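Local coordinates for beta carbonic anhydrase (Burkholderia pseudomallei, PDB 6YJN), which probably catalyses the reversible hydration of carbon dioxide to hydrogencarbonate, as a zinc-dependent beta-class carbonic anhydrase built as a tetramer, at residues C46-V51 / G104-N109; V97-H102 / E158-V163. All blocks are in the same frame, centred on the assembly; numbering follows the deposited sequence.

Contact 1 of 2, residues C46-V51 / G104-N109. With ZN (zinc ion), chain B.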
loop_
_atom_site.group_PDB
_atom_site.type_symbol
_atom_site.label_atom_id
_atom_site.label_comp_id
_atom_site.label_asym_id
_atom_site.label_seq_id
_atom_site.Cartn_x
_atom_site.Cartn_y
_atom_site.Cartn_z
ATOM N N CYS A 46 -14.807 -10.110 4.935
ATOM C CA CYS A 46 -14.202 -9.573 6.132
ATOM C C CYS A 46 -13.374 -10.657 6.818
ATOM O O CYS A 46 -13.681 -11.844 6.708
ATOM C CB CYS A 46 -15.274 -9.024 7.052
ATOM S SG CYS A 46 -14.585 -8.687 8.686
ATOM N N SER A 47 -12.319 -10.237 7.521
ATOM C CA SER A 47 -11.443 -11.187 8.190
ATOM C C SER A 47 -12.137 -11.821 9.393
ATOM O O SER A 47 -11.659 -12.838 9.886
ATOM C CB SER A 47 -10.110 -10.590 8.558
ATOM O OG SER A 47 -9.319 -10.360 7.404
ATOM N N ASP A 48 -13.236 -11.207 9.868
ATOM C CA ASP A 48 -14.223 -11.900 10.683
ATOM C C ASP A 48 -14.814 -13.010 9.832
ATOM O O ASP A 48 -15.917 -12.879 9.297
ATOM C CB ASP A 48 -15.439 -11.043 11.036
ATOM C CG ASP A 48 -15.100 -9.805 11.825
ATOM O OD1 ASP A 48 -14.156 -9.890 12.606
ATOM O OD2 ASP A 48 -15.756 -8.754 11.617
ATOM N N SER A 49 -14.046 -14.085 9.695
ATOM C CA SER A 49 -14.461 -15.177 8.842
ATOM C C SER A 49 -15.451 -16.021 9.636
ATOM O O SER A 49 -15.151 -17.143 10.047
ATOM C CB SER A 49 -13.262 -15.935 8.347
ATOM O OG SER A 49 -12.210 -15.024 8.055
ATOM N N ARG A 50 -16.627 -15.414 9.849
ATOM C CA ARG A 50 -17.696 -15.952 10.671
ATOM C C ARG A 50 -18.189 -17.273 10.071
ATOM O O ARG A 50 -18.343 -18.250 10.803
ATOM C CB ARG A 50 -18.771 -14.881 10.887
ATOM N N VAL A 51 -18.402 -17.299 8.746
ATOM C CA VAL A 51 -18.634 -18.536 8.015
ATOM C C VAL A 51 -17.963 -18.452 6.641
ATOM O O VAL A 51 -17.979 -17.390 6.021
ATOM C CB VAL A 51 -20.139 -18.840 7.877
ATOM N N GLY A 104 -22.828 -7.507 12.267
ATOM C CA GLY A 104 -22.139 -7.627 13.539
ATOM C C GLY A 104 -20.629 -7.742 13.363
ATOM O O GLY A 104 -19.963 -8.266 14.250
ATOM N N CYS A 105 -20.134 -7.265 12.207
ATOM C CA CYS A 105 -18.723 -7.149 11.874
ATOM C C CYS A 105 -17.998 -6.267 12.890
ATOM O O CYS A 105 -18.395 -5.127 13.130
ATOM C CB CYS A 105 -18.547 -6.524 10.494
ATOM S SG CYS A 105 -16.812 -6.416 9.970
ATOM N N SER A 106 -16.899 -6.802 13.436
ATOM C CA SER A 106 -16.124 -6.189 14.504
ATOM C C SER A 106 -15.423 -4.920 14.021
ATOM O O SER A 106 -15.219 -3.984 14.795
ATOM C CB SER A 106 -15.108 -7.170 14.967
ATOM O OG SER A 106 -14.107 -7.336 13.971
ATOM N N GLY A 107 -14.993 -4.941 12.749
ATOM C CA GLY A 107 -14.401 -3.799 12.075
ATOM C C GLY A 107 -15.387 -2.635 11.989
ATOM O O GLY A 107 -15.097 -1.551 12.487
ATOM N N VAL A 108 -16.563 -2.887 11.388
ATOM C CA VAL A 108 -17.565 -1.856 11.151
ATOM C C VAL A 108 -18.040 -1.294 12.485
ATOM O O VAL A 108 -18.430 -0.134 12.558
ATOM C CB VAL A 108 -18.756 -2.361 10.320
ATOM C CG1 VAL A 108 -19.814 -1.278 10.178
ATOM C CG2 VAL A 108 -18.326 -2.877 8.951
ATOM N N ASN A 109 -18.003 -2.142 13.519
ATOM C CA ASN A 109 -18.326 -1.740 14.875
ATOM C C ASN A 109 -17.278 -0.746 15.362
ATOM O O ASN A 109 -17.601 0.405 15.649
ATOM C CB ASN A 109 -18.436 -2.928 15.833
ATOM C CG ASN A 109 -19.316 -2.625 17.026
ATOM O OD1 ASN A 109 -19.898 -1.549 17.116
ATOM N ND2 ASN A 109 -19.446 -3.573 17.936
HETATM ZN ZN ZN B . -16.245 -8.413 9.823
#
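D48 OD2 is gripped twice. It binds the zinc ion at 1.9 Å. It also accepts the backbone N-H of S106, with S106 N to D48 OD2 at 2.9 Å. The N-H...O angle is 149°, and the N-H comes in on the syn side of OD2, 33° out of the carboxylate plane. The other oxygen, D48 OD1, takes the S106 hydroxyl on its syn lone pair, S106 OG to D48 OD1 at 2.9 Å. S106 OG sits between its own backbone N and carbonyl carbon (chi1 71°), which lets one residue hold both carboxylate oxygens. The two bonds fix the rotation of the carboxylate and turn OD2 to the metal. C46 SG and C105 SG bind zinc at 2.0 Å and 2.1 Å, and the two sulfurs lie 3.4 Å apart. C46 SG also receives a weak bond from the backbone N of D48. C105 is the N-cap residue of helix 106-112, so the start of that helix faces the metal and may stabilise the negative charge around it. H102 completes the four-ligand shell. Two cysteines, a histidine and an aspartate around zinc are the closed-site, type II arrangement of beta-carbonic anhydrases.

Contact 2 of 2, residues V97-H102 / E158-V163. With ZN (zinc ion), chain B.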
loop_
_atom_site.group_PDB
_atom_site.type_symbol
_atom_site.label_atom_id
_atom_site.label_comp_id
_atom_site.label_asym_id
_atom_site.label_seq_id
_atom_site.Cartn_x
_atom_site.Cartn_y
_atom_site.Cartn_z
ATOM N N VAL A 97 -17.737 -10.730 -9.457
ATOM C CA VAL A 97 -17.121 -10.274 -8.225
ATOM C C VAL A 97 -18.241 -9.792 -7.301
ATOM O O VAL A 97 -19.214 -9.178 -7.753
ATOM C CB VAL A 97 -16.056 -9.194 -8.506
ATOM C CG1 VAL A 97 -15.590 -8.479 -7.250
ATOM C CG2 VAL A 97 -14.865 -9.768 -9.251
ATOM N N MET A 98 -18.097 -10.107 -6.007
ATOM C CA MET A 98 -19.066 -9.701 -5.001
ATOM C C MET A 98 -18.386 -9.372 -3.666
ATOM O O MET A 98 -17.658 -10.192 -3.083
ATOM C CB MET A 98 -20.064 -10.832 -4.798
ATOM C CG MET A 98 -19.343 -12.136 -4.633
ATOM S SD MET A 98 -20.206 -13.467 -5.463
ATOM C CE MET A 98 -19.154 -14.835 -4.980
ATOM N N VAL A 99 -18.646 -8.137 -3.210
ATOM C CA VAL A 99 -18.211 -7.608 -1.929
ATOM C C VAL A 99 -19.257 -8.053 -0.918
ATOM O O VAL A 99 -20.404 -7.630 -0.994
ATOM C CB VAL A 99 -18.098 -6.063 -1.970
ATOM C CG1 VAL A 99 -17.756 -5.463 -0.614
ATOM C CG2 VAL A 99 -17.140 -5.548 -3.043
ATOM N N VAL A 100 -18.863 -8.929 0.004
ATOM C CA VAL A 100 -19.829 -9.454 0.953
ATOM C C VAL A 100 -19.474 -9.002 2.371
ATOM O O VAL A 100 -18.547 -9.537 2.990
ATOM C CB VAL A 100 -19.970 -10.990 0.882
ATOM C CG1 VAL A 100 -21.269 -11.452 1.529
ATOM C CG2 VAL A 100 -19.853 -11.541 -0.530
ATOM N N GLY A 101 -20.249 -8.035 2.881
ATOM C CA GLY A 101 -20.209 -7.650 4.281
ATOM C C GLY A 101 -21.012 -8.611 5.158
ATOM O O GLY A 101 -21.687 -9.509 4.655
ATOM N N HIS A 102 -20.936 -8.414 6.479
ATOM C CA HIS A 102 -21.484 -9.376 7.415
ATOM C C HIS A 102 -21.956 -8.687 8.704
ATOM O O HIS A 102 -21.194 -7.979 9.373
ATOM C CB HIS A 102 -20.455 -10.499 7.609
ATOM C CG HIS A 102 -19.434 -10.199 8.646
ATOM N ND1 HIS A 102 -19.618 -10.520 9.974
ATOM C CD2 HIS A 102 -18.248 -9.577 8.567
ATOM C CE1 HIS A 102 -18.578 -10.119 10.669
ATOM N NE2 HIS A 102 -17.717 -9.551 9.821
ATOM N N GLU A 158 -20.432 0.811 -1.297
ATOM C CA GLU A 158 -19.366 1.728 -1.614
ATOM C C GLU A 158 -18.197 0.891 -2.120
ATOM O O GLU A 158 -17.729 1.089 -3.232
ATOM C CB GLU A 158 -19.028 2.529 -0.362
ATOM N N GLN A 159 -17.779 -0.100 -1.324
ATOM C CA GLN A 159 -16.656 -0.939 -1.705
ATOM C C GLN A 159 -16.838 -1.405 -3.146
ATOM O O GLN A 159 -15.893 -1.388 -3.931
ATOM C CB GLN A 159 -16.518 -2.123 -0.750
ATOM C CG GLN A 159 -16.069 -1.717 0.644
ATOM C CD GLN A 159 -15.152 -0.521 0.633
ATOM O OE1 GLN A 159 -13.956 -0.626 0.375
ATOM N NE2 GLN A 159 -15.717 0.638 0.917
ATOM N N VAL A 160 -18.065 -1.820 -3.478
ATOM C CA VAL A 160 -18.367 -2.228 -4.837
ATOM C C VAL A 160 -18.095 -1.079 -5.810
ATOM O O VAL A 160 -17.434 -1.289 -6.827
ATOM C CB VAL A 160 -19.784 -2.811 -4.946
ATOM C CG1 VAL A 160 -20.421 -2.556 -6.297
ATOM C CG2 VAL A 160 -19.768 -4.298 -4.658
ATOM N N VAL A 161 -18.558 0.140 -5.492
ATOM C CA VAL A 161 -18.252 1.280 -6.352
ATOM C C VAL A 161 -16.743 1.300 -6.625
ATOM O O VAL A 161 -16.312 1.555 -7.744
ATOM C CB VAL A 161 -18.816 2.628 -5.841
ATOM N N ASN A 162 -15.954 0.944 -5.606
ATOM C CA ASN A 162 -14.500 0.982 -5.656
ATOM C C ASN A 162 -13.976 -0.015 -6.688
ATOM O O ASN A 162 -13.142 0.331 -7.524
ATOM C CB ASN A 162 -13.886 0.742 -4.273
ATOM C CG ASN A 162 -14.006 1.932 -3.346
ATOM O OD1 ASN A 162 -14.525 2.979 -3.732
ATOM N ND2 ASN A 162 -13.520 1.786 -2.124
ATOM N N VAL A 163 -14.472 -1.252 -6.600
ATOM C CA VAL A 163 -14.155 -2.299 -7.552
ATOM C C VAL A 163 -14.493 -1.831 -8.966
ATOM O O VAL A 163 -13.708 -2.017 -9.899
ATOM C CB VAL A 163 -14.941 -3.584 -7.253
ATOM C CG1 VAL A 163 -14.647 -4.630 -8.307
ATOM C CG2 VAL A 163 -14.662 -4.122 -5.862
HETATM ZN ZN ZN B . -16.245 -8.413 9.823
#
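V97 opens the strand side of the contact by setting its CG1 against CG1 of V163, 4.1 Å away. The two side chains pass at a slant, and the touch is purely apolar. M98 then points away from the helix and touches Y41 and W43. V99 carries most of the packing. Its CG1, anti to the backbone N (chi1 175°), rests on CB of Q159 at 3.6 Å. Its CG2 branch reaches CG2 of V160 and, at 4.0 Å, CG2 of V163. V99 thus meets three residues on two successive turns of the helix. Q159 offers only the root of its side chain here. The chain bends at chi2, and its OE1 accepts a hydrogen bond from the backbone N of V74. Beyond V99 the strand leaves the helix, and at its end H102 NE2 binds the zinc ion at 1.9 Å. The strand and helix segments run nearly antiparallel, at 155°, with their axes 8.4 Å apart at closest approach. Strand 96-102 lies between parallel strands 41-46 and 180-186 in the central sheet. Helix 145-165 covers one face of that sheet, where V160 also touches V181 of strand 180-186.

How the contacts relate
The centres of contacts 1 and 2 lie about 14 Å apart, and the two meet at the zinc ion. C46, D48 and C105 come from contact 1, and H102 from contact 2. D48 OD2 and H102 NE2 are 2.8 Å apart as ligands of the same metal. Along the chain the segments alternate: 46-51, 97-102, 104-109, 158-163. Strands 41-46 and 96-102 are neighbours in the sheet, and their C-terminal ends bring C46 and H102 to the metal. A short loop that carries C105 joins strand 96-102 to helix 106-112. Helix 145-165 links both regions, packing on V99 and, near its start, on V108 of contact 1. The metal site thus sits at the C-terminal ends of inner strands.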